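Local coordinates for protein FAD-binding oxidoreductase (Gulosibacter chungangensis, PDB 7PBG) that oxidises 4-ethylphenol, most likely by dehydrogenation to the vinylphenol, with the help of a covalently attached FAD cofactor, at residues Tyr41-Pro46 and Gly94-Leu99; Ile79-Phe84 and Gly101-His106; Ala246-Asn251 and Arg349-Glu354; Pro276-Val281 and Trp318-Thr323. All blocks are in the same frame, centred on the assembly; numbering follows the deposited sequence.

Interaction 1 (Tyr41-Pro46 and Gly94-Leu99); sequences YDDKFP and GSSPML
S95 reaches Y41 with its hydroxyl, in the one direct hydrogen bond between the two loops: S95 OG donates to Y41 O over a short 2.5 Å. It meets no lone pair squarely, since OG stands above the carbonyl plane, 44° out of it. With chi1 at 55°, OG sits between its own backbone N and carbonyl carbon, and from there it also lies 3.6 Å from Y41 CB, the start of the tyrosine side chain.

Two waters extend the polar contact. Water 1 donates to D42 O at 3.0 Å and accepts from S95 N at 3.1 Å. Two successive carbonyls are therefore tied to S95, one by its hydroxyl and one through its amide. Water 2 donates to D43 OD2 at 2.7 Å and, weakly, to S96 OG; these two atoms also have protein partners in H479 and G93.

Direct van der Waals contact is slight: D43 CB rests 3.7 Å from S96 OG. The D43 carboxylate swings anti to the backbone N (chi1 -172°), and its OD1 takes F45 N at 2.9 Å from above the carboxylate plane, an Asx turn that shapes the loop. Across from it, G94 has a positive phi, and a side chain there would crowd D43 OD1.

The 41-46 loop runs between helix 35-39 and strand 57-59, while 94-99 lies in the connection from strand 81-84 to strand 103-106. Y41 packs on L104 and S95 on F84, F45 meets the FAD-linked H395 edge-to-face, and G94 belongs to the FAD pocket.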
# COMPACT_ATOMS: atom_id res chain seq x y z
N TYR A 41 25.33 -14.65 15.57
CA TYR A 41 24.64 -13.69 14.66
C TYR A 41 25.24 -13.79 13.26
O TYR A 41 24.82 -13.03 12.38
CB TYR A 41 24.65 -12.27 15.24
CG TYR A 41 23.77 -12.12 16.44
CD1 TYR A 41 22.42 -11.83 16.32
CD2 TYR A 41 24.27 -12.40 17.71
CE1 TYR A 41 21.61 -11.69 17.44
CE2 TYR A 41 23.47 -12.27 18.82
CZ TYR A 41 22.14 -11.93 18.69
OH TYR A 41 21.35 -11.82 19.81
N ASP A 42 26.24 -14.65 13.04
CA ASP A 42 26.69 -14.96 11.65
C ASP A 42 25.56 -15.72 10.92
O ASP A 42 24.73 -16.38 11.55
CB ASP A 42 27.96 -15.80 11.67
CG ASP A 42 29.17 -15.09 12.26
OD1 ASP A 42 29.13 -13.83 12.40
OD2 ASP A 42 30.16 -15.81 12.57
N ASP A 43 25.52 -15.62 9.59
CA ASP A 43 24.47 -16.25 8.78
C ASP A 43 24.46 -17.74 9.09
O ASP A 43 25.53 -18.39 8.94
CB ASP A 43 24.75 -15.97 7.30
CG ASP A 43 23.68 -16.37 6.31
OD1 ASP A 43 22.68 -17.01 6.76
OD2 ASP A 43 23.84 -15.98 5.08
N LYS A 44 23.29 -18.31 9.40
CA LYS A 44 23.17 -19.77 9.60
C LYS A 44 23.37 -20.53 8.29
O LYS A 44 23.84 -21.70 8.35
CB LYS A 44 21.82 -20.13 10.21
CG LYS A 44 21.50 -19.48 11.54
CD LYS A 44 22.54 -19.72 12.60
CE LYS A 44 22.08 -19.31 13.99
NZ LYS A 44 23.23 -19.29 14.93
N PHE A 45 23.02 -19.90 7.15
CA PHE A 45 23.02 -20.47 5.77
C PHE A 45 23.88 -19.60 4.89
O PHE A 45 23.44 -19.04 3.88
CB PHE A 45 21.62 -20.60 5.17
CG PHE A 45 20.62 -21.43 5.92
CD1 PHE A 45 20.96 -22.26 6.98
CD2 PHE A 45 19.29 -21.33 5.57
CE1 PHE A 45 20.00 -23.01 7.63
CE2 PHE A 45 18.33 -22.07 6.23
CZ PHE A 45 18.68 -22.91 7.24
N PRO A 46 25.20 -19.60 5.17
CA PRO A 46 26.15 -18.90 4.32
C PRO A 46 26.33 -19.57 2.96
O PRO A 46 26.12 -20.75 2.80
CB PRO A 46 27.43 -18.96 5.15
CG PRO A 46 27.33 -20.29 5.83
CD PRO A 46 25.87 -20.34 6.25
N GLY A 94 20.12 -14.34 7.09
CA GLY A 94 19.96 -14.56 8.54
C GLY A 94 20.02 -13.25 9.29
O GLY A 94 19.16 -12.39 9.04
N SER A 95 20.94 -13.11 10.24
CA SER A 95 21.18 -11.86 11.00
C SER A 95 22.43 -11.15 10.48
O SER A 95 22.83 -10.14 11.07
CB SER A 95 21.29 -12.16 12.47
OG SER A 95 22.30 -13.15 12.68
N SER A 96 22.99 -11.58 9.35
CA SER A 96 24.32 -11.12 8.92
C SER A 96 24.16 -9.75 8.26
O SER A 96 23.20 -9.48 7.55
CB SER A 96 25.04 -12.13 8.04
OG SER A 96 24.50 -12.30 6.74
N PRO A 97 25.15 -8.85 8.50
CA PRO A 97 25.18 -7.54 7.87
C PRO A 97 25.78 -7.64 6.47
O PRO A 97 26.44 -8.62 6.13
CB PRO A 97 26.15 -6.80 8.80
CG PRO A 97 27.15 -7.85 9.13
CD PRO A 97 26.32 -9.11 9.32
N MET A 98 25.57 -6.59 5.70
CA MET A 98 26.15 -6.46 4.36
C MET A 98 27.67 -6.34 4.44
O MET A 98 28.37 -6.95 3.55
CB MET A 98 25.62 -5.22 3.64
CG MET A 98 24.20 -5.38 3.15
SD MET A 98 24.00 -6.69 1.95
CE MET A 98 25.07 -6.18 0.62
N LEU A 99 28.17 -5.57 5.39
CA LEU A 99 29.63 -5.29 5.48
C LEU A 99 30.29 -6.01 6.65
O LEU A 99 29.82 -5.95 7.80
CB LEU A 99 29.85 -3.79 5.67
CG LEU A 99 29.52 -2.90 4.48
CD1 LEU A 99 29.85 -1.47 4.86
CD2 LEU A 99 30.27 -3.33 3.22
O HOH W 1 21.81 -16.02 10.79
O HOH W 2 25.99 -14.47 4.72

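Interaction 2 (Ile79-Phe84 and Gly101-His106); sequences IPLHAF and GTVLLH. With FAD (flavin-adenine dinucleotide), chain C.
F84 holds chi1 at 47°, between its backbone N and carbonyl carbon, which brings F84 CE1 to 3.5 Å from H106 CB; H106, with CG anti to its N (chi1 -180°), sets its ring alongside, CG 3.7 Å from F84 CE1. The ring planes are 26° apart and strongly offset, with little face-to-face overlap. L105 O lies over the centre of one F84 face and also accepts F84 N at 3.1 Å, one rung of a parallel ladder that includes L105 N to H82 O at 2.7 Å. T102 CG2 fills in against H82 N at 3.3 Å. On the face of L81 and A83, L81 CD2 meets L105 CD1 at 3.8 Å. The H82 ring turns its edge to FAD, with CE1 3.1 Å from O3B, and F84 CD2 lies over one of its faces. An alanine at F84 would probably open a gap beside that face, L104 CB and the H106 ring. The pair belongs to the PCMH-type FAD-binding domain, H82, A83 and F84 lining the cofactor pocket. Strand 103-106 lies between 81-84, an outermost strand of this mixed sheet, and 57-59; helix 64-77 packs on L81 and L105, helix 12-26 on I79 and V103.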
# COMPACT_ATOMS: atom_id res chain seq x y z
N ILE A 79 30.74 4.20 12.28
CA ILE A 79 30.61 2.74 12.42
C ILE A 79 29.27 2.30 11.84
O ILE A 79 28.25 2.81 12.30
CB ILE A 79 30.81 2.32 13.88
CG1 ILE A 79 32.28 2.52 14.29
CG2 ILE A 79 30.31 0.90 14.07
CD1 ILE A 79 32.53 2.28 15.75
N PRO A 80 29.28 1.43 10.81
CA PRO A 80 28.04 0.89 10.23
C PRO A 80 27.28 -0.01 11.21
O PRO A 80 27.89 -0.71 12.07
CB PRO A 80 28.50 0.17 8.97
CG PRO A 80 29.92 -0.23 9.26
CD PRO A 80 30.47 0.88 10.13
N LEU A 81 25.95 0.09 11.12
CA LEU A 81 24.99 -0.64 12.00
C LEU A 81 24.12 -1.51 11.09
O LEU A 81 23.77 -1.09 9.97
CB LEU A 81 24.09 0.36 12.74
CG LEU A 81 24.75 1.35 13.69
CD1 LEU A 81 23.70 2.24 14.33
CD2 LEU A 81 25.58 0.62 14.75
N HIS A 82 23.71 -2.65 11.60
CA HIS A 82 22.65 -3.49 10.97
C HIS A 82 21.70 -3.81 12.09
O HIS A 82 22.13 -4.48 13.09
CB HIS A 82 23.22 -4.72 10.27
CG HIS A 82 22.17 -5.65 9.76
ND1 HIS A 82 21.02 -5.18 9.09
CD2 HIS A 82 22.09 -7.00 9.79
CE1 HIS A 82 20.30 -6.22 8.72
NE2 HIS A 82 20.93 -7.37 9.18
N ALA A 83 20.48 -3.30 11.97
CA ALA A 83 19.41 -3.49 12.96
C ALA A 83 18.40 -4.49 12.40
O ALA A 83 18.01 -4.43 11.21
CB ALA A 83 18.77 -2.17 13.24
N PHE A 84 17.93 -5.37 13.25
CA PHE A 84 16.92 -6.36 12.86
C PHE A 84 16.12 -6.68 14.10
O PHE A 84 16.51 -6.35 15.22
CB PHE A 84 17.59 -7.61 12.27
CG PHE A 84 18.75 -8.16 13.06
CD1 PHE A 84 18.58 -8.99 14.16
CD2 PHE A 84 20.04 -7.78 12.73
CE1 PHE A 84 19.67 -9.44 14.89
CE2 PHE A 84 21.12 -8.22 13.46
CZ PHE A 84 20.95 -9.06 14.53
N GLY A 101 32.37 -6.37 9.84
CA GLY A 101 32.73 -5.44 10.92
C GLY A 101 31.55 -4.56 11.32
O GLY A 101 31.70 -3.79 12.28
N THR A 102 30.37 -4.78 10.73
CA THR A 102 29.16 -4.01 11.10
C THR A 102 28.83 -4.36 12.54
O THR A 102 28.99 -5.53 12.90
CB THR A 102 28.04 -4.25 10.10
OG1 THR A 102 28.52 -3.73 8.85
CG2 THR A 102 26.72 -3.60 10.49
N VAL A 103 28.41 -3.37 13.32
CA VAL A 103 27.87 -3.60 14.68
C VAL A 103 26.40 -4.01 14.50
O VAL A 103 25.66 -3.22 13.87
CB VAL A 103 28.05 -2.36 15.56
CG1 VAL A 103 27.27 -2.47 16.84
CG2 VAL A 103 29.53 -2.09 15.84
N LEU A 104 25.99 -5.12 15.07
CA LEU A 104 24.59 -5.61 14.91
C LEU A 104 23.74 -5.11 16.07
O LEU A 104 24.23 -5.11 17.27
CB LEU A 104 24.63 -7.13 14.86
CG LEU A 104 25.69 -7.72 13.92
CD1 LEU A 104 25.53 -9.22 13.86
CD2 LEU A 104 25.57 -7.14 12.52
N LEU A 105 22.51 -4.67 15.76
CA LEU A 105 21.53 -4.31 16.80
C LEU A 105 20.45 -5.38 16.75
O LEU A 105 19.64 -5.33 15.87
CB LEU A 105 20.91 -2.92 16.55
CG LEU A 105 21.75 -1.73 16.96
CD1 LEU A 105 23.18 -1.81 16.45
CD2 LEU A 105 21.08 -0.42 16.55
N HIS A 106 20.41 -6.28 17.73
CA HIS A 106 19.30 -7.25 17.85
C HIS A 106 18.24 -6.63 18.76
O HIS A 106 18.28 -6.84 19.98
CB HIS A 106 19.84 -8.59 18.30
CG HIS A 106 18.78 -9.61 18.44
ND1 HIS A 106 18.96 -10.73 19.17
CD2 HIS A 106 17.51 -9.62 18.01
CE1 HIS A 106 17.83 -11.43 19.16
NE2 HIS A 106 16.94 -10.78 18.44
PA FAD C . 14.51 -10.08 10.67
O1A FAD C . 15.69 -10.94 10.35
O2A FAD C . 14.40 -9.51 12.07
O5B FAD C . 14.50 -8.87 9.67
C5B FAD C . 14.74 -9.05 8.28
C4B FAD C . 15.33 -7.77 7.75
O4B FAD C . 14.39 -6.67 7.87
C3B FAD C . 16.59 -7.26 8.47
O3B FAD C . 17.76 -7.92 8.01
C2B FAD C . 16.52 -5.75 8.21
O2B FAD C . 17.03 -5.47 6.92
C1B FAD C . 15.02 -5.49 8.31
N9A FAD C . 14.55 -5.19 9.64
C8A FAD C . 13.95 -6.06 10.49
N7A FAD C . 13.61 -5.50 11.61
C5A FAD C . 14.06 -4.20 11.52
C6A FAD C . 13.94 -3.10 12.37
N6A FAD C . 13.40 -3.18 13.60
N1A FAD C . 14.49 -1.94 11.96
C2A FAD C . 15.04 -1.88 10.72
N3A FAD C . 15.17 -2.84 9.81
C4A FAD C . 14.65 -3.99 10.29
N1 FAD C . 9.47 -15.70 4.46
C2 FAD C . 8.24 -15.27 4.22
O2 FAD C . 7.99 -14.04 4.16
N3 FAD C . 7.20 -16.12 4.12
C4 FAD C . 7.35 -17.47 4.16
O4 FAD C . 6.34 -18.21 4.13
C4X FAD C . 8.62 -17.98 4.36
N5 FAD C . 8.77 -19.28 4.38
C5X FAD C . 10.04 -19.75 4.59
C6 FAD C . 10.22 -21.14 4.65
C7 FAD C . 11.45 -21.70 4.91
C7M FAD C . 11.58 -23.21 4.98
C8 FAD C . 12.55 -20.85 5.14
C8M FAD C . 13.90 -21.41 5.43
C9 FAD C . 12.39 -19.48 5.06
C9A FAD C . 11.14 -18.89 4.80
N10 FAD C . 10.94 -17.51 4.76
C10 FAD C . 9.66 -17.01 4.55
C1' FAD C . 12.03 -16.55 5.06
C2' FAD C . 12.15 -16.19 6.54
O2' FAD C . 12.02 -17.38 7.39
C3' FAD C . 11.08 -15.20 7.07
O3' FAD C . 10.89 -14.16 6.14
C4' FAD C . 11.37 -14.58 8.44
O4' FAD C . 10.15 -14.15 9.06
C5' FAD C . 12.33 -13.42 8.33
O5' FAD C . 13.14 -13.28 9.50
P FAD C . 12.70 -12.34 10.71
O1P FAD C . 13.45 -12.78 11.94
O2P FAD C . 11.21 -12.37 10.75
O3P FAD C . 13.18 -10.88 10.27

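Interaction 3 (Ala246-Asn251 and Arg349-Glu354); sequences AIYFEN and RFETNE
R349 lays a face of its guanidinium against the CD2-CE2 side of the Y248 ring, the two planes 29° apart. Y248 CD2 lies over that face, toward its rim, and is 3.3 Å from R349 NH2. The bend at chi3 (58°) turns the guanidinium over Y248 and along its own strand toward E351. There R349 NH1 gives E351 OE2 a 2.8 Å salt bridge that lies in the guanidinium plane and meets the carboxylate on its anti side. Below the charges, E351 CG comes to the edge of the Y248 ring, 3.9 Å from CE2. On the other face of the sheet I247 CG1 packs on F350 CD1 at 3.6 Å, while I247 CD1 meets the edge of the F350 ring in its plane.

The backbones set these side chains in register. A246 with E351 and Y248 with R349 are hydrogen-bonded pairs, and I247 with F350 is the non-hydrogen-bonded pair between them; Y248 N to R349 O is 2.8 Å long. A lysine in place of R349 would lack the flat group that lies against Y248, and is likely to leave the ring less covered and E351 OE2 more loosely paired.

Farther out, T355 takes the second carboxylate oxygen of E351, I319 backs Y248, and helix 328-342 packs against I247 and F350. Strand 349-352 is an outermost strand of the large antiparallel sheet. With strand 318-326 and helix 328-342 it makes a beta-alpha-beta crossover that steps over strand 241-249, in a sheet consistent with the cap domain of vanillyl-alcohol-oxidase-type flavoproteins.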
# COMPACT_ATOMS: atom_id res chain seq x y z
N ALA A 246 -6.62 -29.77 -0.01
CA ALA A 246 -5.41 -30.22 -0.73
C ALA A 246 -5.90 -30.76 -2.05
O ALA A 246 -6.93 -31.49 -2.09
CB ALA A 246 -4.66 -31.26 0.05
N ILE A 247 -5.23 -30.42 -3.12
CA ILE A 247 -5.56 -30.93 -4.47
C ILE A 247 -4.31 -31.54 -5.06
O ILE A 247 -3.31 -30.83 -5.14
CB ILE A 247 -6.15 -29.85 -5.40
CG1 ILE A 247 -7.02 -28.84 -4.63
CG2 ILE A 247 -6.92 -30.56 -6.49
CD1 ILE A 247 -7.64 -27.81 -5.50
N TYR A 248 -4.37 -32.82 -5.34
CA TYR A 248 -3.18 -33.58 -5.79
C TYR A 248 -3.26 -33.79 -7.29
O TYR A 248 -4.28 -34.30 -7.79
CB TYR A 248 -3.12 -34.92 -5.07
CG TYR A 248 -3.24 -34.78 -3.58
CD1 TYR A 248 -2.21 -34.25 -2.83
CD2 TYR A 248 -4.37 -35.19 -2.93
CE1 TYR A 248 -2.29 -34.13 -1.46
CE2 TYR A 248 -4.48 -35.08 -1.55
CZ TYR A 248 -3.43 -34.57 -0.82
OH TYR A 248 -3.56 -34.49 0.53
N PHE A 249 -2.15 -33.53 -7.97
CA PHE A 249 -2.09 -33.71 -9.44
C PHE A 249 -1.02 -34.77 -9.72
O PHE A 249 0.08 -34.72 -9.14
CB PHE A 249 -1.81 -32.36 -10.08
CG PHE A 249 -2.89 -31.36 -9.78
CD1 PHE A 249 -4.03 -31.32 -10.55
CD2 PHE A 249 -2.83 -30.58 -8.63
CE1 PHE A 249 -5.06 -30.46 -10.23
CE2 PHE A 249 -3.83 -29.67 -8.34
CZ PHE A 249 -4.96 -29.62 -9.12
N GLU A 250 -1.37 -35.71 -10.60
CA GLU A 250 -0.59 -36.95 -10.79
C GLU A 250 0.64 -36.70 -11.68
O GLU A 250 1.44 -37.63 -11.83
CB GLU A 250 -1.54 -38.03 -11.33
CG GLU A 250 -1.88 -37.86 -12.77
CD GLU A 250 -2.70 -39.00 -13.38
OE1 GLU A 250 -3.12 -39.86 -12.62
OE2 GLU A 250 -2.94 -38.95 -14.60
N ASN A 251 0.67 -35.59 -12.43
CA ASN A 251 1.71 -35.42 -13.47
C ASN A 251 2.55 -34.18 -13.19
O ASN A 251 1.96 -33.11 -12.93
CB ASN A 251 1.05 -35.38 -14.85
CG ASN A 251 1.99 -35.76 -15.97
OD1 ASN A 251 3.13 -35.28 -16.08
ND2 ASN A 251 1.51 -36.67 -16.81
N ARG A 349 -7.14 -35.23 -7.58
CA ARG A 349 -7.87 -35.71 -6.37
C ARG A 349 -7.97 -34.56 -5.36
O ARG A 349 -6.99 -33.85 -5.11
CB ARG A 349 -7.20 -36.92 -5.73
CG ARG A 349 -7.97 -37.46 -4.54
CD ARG A 349 -7.48 -38.83 -4.13
NE ARG A 349 -6.07 -38.82 -3.82
CZ ARG A 349 -5.53 -38.46 -2.65
NH1 ARG A 349 -6.30 -38.08 -1.66
NH2 ARG A 349 -4.22 -38.46 -2.47
N PHE A 350 -9.16 -34.37 -4.81
CA PHE A 350 -9.47 -33.25 -3.91
C PHE A 350 -9.76 -33.81 -2.51
O PHE A 350 -10.54 -34.76 -2.39
CB PHE A 350 -10.66 -32.47 -4.47
CG PHE A 350 -11.01 -31.22 -3.72
CD1 PHE A 350 -10.41 -30.01 -4.05
CD2 PHE A 350 -11.91 -31.25 -2.67
CE1 PHE A 350 -10.72 -28.86 -3.36
CE2 PHE A 350 -12.28 -30.08 -2.02
CZ PHE A 350 -11.68 -28.89 -2.36
N GLU A 351 -9.23 -33.15 -1.50
CA GLU A 351 -9.54 -33.49 -0.07
C GLU A 351 -9.71 -32.19 0.71
O GLU A 351 -9.09 -31.19 0.36
CB GLU A 351 -8.44 -34.33 0.56
CG GLU A 351 -8.08 -35.63 -0.13
CD GLU A 351 -9.18 -36.67 -0.20
OE1 GLU A 351 -10.17 -36.57 0.59
OE2 GLU A 351 -9.02 -37.62 -0.98
N THR A 352 -10.42 -32.25 1.82
CA THR A 352 -10.46 -31.15 2.79
C THR A 352 -9.91 -31.70 4.09
O THR A 352 -9.73 -32.89 4.19
CB THR A 352 -11.89 -30.63 2.98
OG1 THR A 352 -12.60 -31.61 3.73
CG2 THR A 352 -12.63 -30.36 1.69
N ASN A 353 -9.70 -30.83 5.06
CA ASN A 353 -9.21 -31.26 6.39
C ASN A 353 -10.30 -32.04 7.09
O ASN A 353 -9.96 -32.66 8.15
CB ASN A 353 -8.67 -30.11 7.22
CG ASN A 353 -9.67 -29.02 7.46
OD1 ASN A 353 -10.05 -28.32 6.52
ND2 ASN A 353 -10.11 -28.88 8.71
N GLU A 354 -11.54 -32.01 6.60
CA GLU A 354 -12.59 -32.91 7.15
C GLU A 354 -12.49 -34.32 6.53
O GLU A 354 -12.71 -35.25 7.26
CB GLU A 354 -14.00 -32.35 6.98
CG GLU A 354 -14.23 -31.11 7.76
CD GLU A 354 -15.54 -30.38 7.48
OE1 GLU A 354 -16.11 -30.55 6.40
OE2 GLU A 354 -15.90 -29.55 8.29

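Interaction 4 (Pro276-Val281 and Trp318-Thr323); sequences PIVRNV and WIVYGT
W318 leans across its partner strand onto R279 and N280. Its CB starts 4.1 Å from R279 O, and with CG anti to the carbonyl carbon (chi1 -66°) the indole turns toward the 276-281 segment. CE3 comes to 3.3 Å from R279 O and also meets V278 CG1, whose side chain crosses the tryptophan at about a right angle. CZ3 follows at 3.5 Å from N280 N. N280 CB sits over one face of the six-membered ring, 4.0 Å from its centroid and 24° off the normal, a CH-pi contact. At the other end of the indole, NE1 gives its hydrogen to E252 O.

Strands 277-280 and 318-326 pair antiparallel inside the large sheet, between 426-433 and 241-249, with I277-Y321 and R279-I319 as hydrogen-bonded pairs; R279 N to I319 O is 2.8 Å long. Beside W318, V278 CG2 and V320 CG2 lie side by side at 4.0 Å. On the opposite face I277 CG1 packs on Y321 CB at 3.8 Å, and R279 CD approaches the edge of the Y321 ring, the guanidinium turned almost perpendicular to it. N280 is the N-cap of the following helix, its OD1 accepting F283 N.

The contact is thus mostly apolar around W318, V278 and V320, with the N280 amide at its end satisfied by neighbouring groups, while R279 carries a buried charge on the other face. D284 pairs with that charge and also binds Y321 OH; Q430 takes NE, and F283 adds a cation-pi contact. Such a set would largely balance the cation, and is consistent with R279 being held close to E152 of the FAD site.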
# COMPACT_ATOMS: atom_id res chain seq x y z
N PRO A 276 -3.72 -19.53 -3.04
CA PRO A 276 -3.25 -20.85 -2.73
C PRO A 276 -1.78 -21.02 -3.10
O PRO A 276 -1.26 -20.22 -3.87
CB PRO A 276 -4.22 -21.77 -3.49
CG PRO A 276 -4.64 -20.93 -4.68
CD PRO A 276 -4.65 -19.50 -4.19
N ILE A 277 -1.16 -22.04 -2.54
CA ILE A 277 0.22 -22.44 -2.93
C ILE A 277 0.14 -23.64 -3.87
O ILE A 277 -0.78 -24.45 -3.78
CB ILE A 277 1.09 -22.71 -1.69
CG1 ILE A 277 0.55 -23.83 -0.83
CG2 ILE A 277 1.25 -21.43 -0.87
CD1 ILE A 277 1.49 -24.31 0.28
N VAL A 278 1.14 -23.77 -4.69
CA VAL A 278 1.26 -24.93 -5.62
C VAL A 278 2.66 -25.46 -5.42
O VAL A 278 3.62 -24.77 -5.87
CB VAL A 278 1.00 -24.55 -7.09
CG1 VAL A 278 0.95 -25.82 -7.93
CG2 VAL A 278 -0.27 -23.73 -7.26
N ARG A 279 2.82 -26.54 -4.66
CA ARG A 279 4.20 -27.02 -4.41
C ARG A 279 4.46 -28.33 -5.13
O ARG A 279 3.53 -29.13 -5.38
CB ARG A 279 4.53 -27.15 -2.93
CG ARG A 279 3.54 -27.91 -2.11
CD ARG A 279 4.15 -27.99 -0.70
NE ARG A 279 4.61 -26.77 -0.04
CZ ARG A 279 5.02 -26.74 1.25
NH1 ARG A 279 5.08 -27.87 1.96
NH2 ARG A 279 5.41 -25.61 1.81
N ASN A 280 5.73 -28.57 -5.37
CA ASN A 280 6.15 -29.86 -5.95
C ASN A 280 6.24 -30.91 -4.85
O ASN A 280 6.32 -30.57 -3.66
CB ASN A 280 7.40 -29.73 -6.79
CG ASN A 280 8.69 -29.44 -6.05
OD1 ASN A 280 8.70 -29.00 -4.91
ND2 ASN A 280 9.78 -29.65 -6.76
N VAL A 281 6.30 -32.17 -5.27
CA VAL A 281 6.33 -33.30 -4.29
C VAL A 281 7.57 -33.18 -3.42
O VAL A 281 7.50 -33.47 -2.17
CB VAL A 281 6.20 -34.67 -4.98
CG1 VAL A 281 7.35 -34.99 -5.90
CG2 VAL A 281 6.04 -35.75 -3.93
N TRP A 318 2.41 -32.30 -8.03
CA TRP A 318 2.00 -30.93 -7.64
C TRP A 318 0.87 -31.09 -6.64
O TRP A 318 0.00 -31.97 -6.84
CB TRP A 318 1.58 -30.08 -8.84
CG TRP A 318 2.73 -29.82 -9.76
CD1 TRP A 318 2.98 -30.40 -10.96
CD2 TRP A 318 3.83 -28.92 -9.50
NE1 TRP A 318 4.17 -29.93 -11.46
CE2 TRP A 318 4.70 -29.02 -10.60
CE3 TRP A 318 4.12 -28.03 -8.47
CZ2 TRP A 318 5.87 -28.25 -10.70
CZ3 TRP A 318 5.28 -27.28 -8.54
CH2 TRP A 318 6.12 -27.39 -9.65
N ILE A 319 0.92 -30.27 -5.60
CA ILE A 319 -0.17 -30.19 -4.61
C ILE A 319 -0.56 -28.72 -4.51
O ILE A 319 0.31 -27.84 -4.30
CB ILE A 319 0.29 -30.75 -3.25
CG1 ILE A 319 1.02 -32.09 -3.36
CG2 ILE A 319 -0.89 -30.79 -2.31
CD1 ILE A 319 2.50 -32.00 -3.49
N VAL A 320 -1.85 -28.47 -4.62
CA VAL A 320 -2.48 -27.16 -4.30
C VAL A 320 -3.01 -27.25 -2.88
O VAL A 320 -3.73 -28.17 -2.59
CB VAL A 320 -3.57 -26.77 -5.29
CG1 VAL A 320 -4.32 -25.52 -4.87
CG2 VAL A 320 -2.97 -26.64 -6.69
N TYR A 321 -2.64 -26.28 -2.05
CA TYR A 321 -3.27 -26.08 -0.74
C TYR A 321 -3.95 -24.72 -0.72
O TYR A 321 -3.34 -23.72 -1.10
CB TYR A 321 -2.22 -26.14 0.37
CG TYR A 321 -1.59 -27.49 0.54
CD1 TYR A 321 -2.26 -28.51 1.21
CD2 TYR A 321 -0.31 -27.75 0.07
CE1 TYR A 321 -1.66 -29.75 1.39
CE2 TYR A 321 0.25 -28.99 0.19
CZ TYR A 321 -0.40 -29.99 0.89
OH TYR A 321 0.22 -31.19 1.01
N GLY A 322 -5.18 -24.70 -0.22
CA GLY A 322 -5.97 -23.49 -0.01
C GLY A 322 -6.91 -23.61 1.18
O GLY A 322 -7.03 -24.69 1.78
N THR A 323 -7.61 -22.52 1.45
CA THR A 323 -8.59 -22.40 2.55
C THR A 323 -9.71 -21.45 2.15
O THR A 323 -9.51 -20.46 1.44
CB THR A 323 -7.89 -21.99 3.85
OG1 THR A 323 -6.82 -22.88 4.13
CG2 THR A 323 -8.87 -21.91 5.01

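How the interactions relate
Interactions 1 and 2 adjoin, their centres 11 Å apart: Y41 OH lies 2.7 Å from H106 ND1, probably hydrogen-bonded, and P97 CB packs 3.4 Å from T102 CB. Both border the FAD, interaction 2 at its adenosine end through H82 and F84. Interactions 3 and 4 lie on the other side of the chain's centre and share one sheet, where I247 N to V320 O (2.7 Å) and F249 N to W318 O (2.9 Å) join strands 241-249 and 318-326. Interaction 4 is the nearer to the cofactor, the R279 side chain being about 7 Å from FAD; interaction 3 lies away from the cofactor site. The centres of interactions 2 and 3 are 46 Å apart.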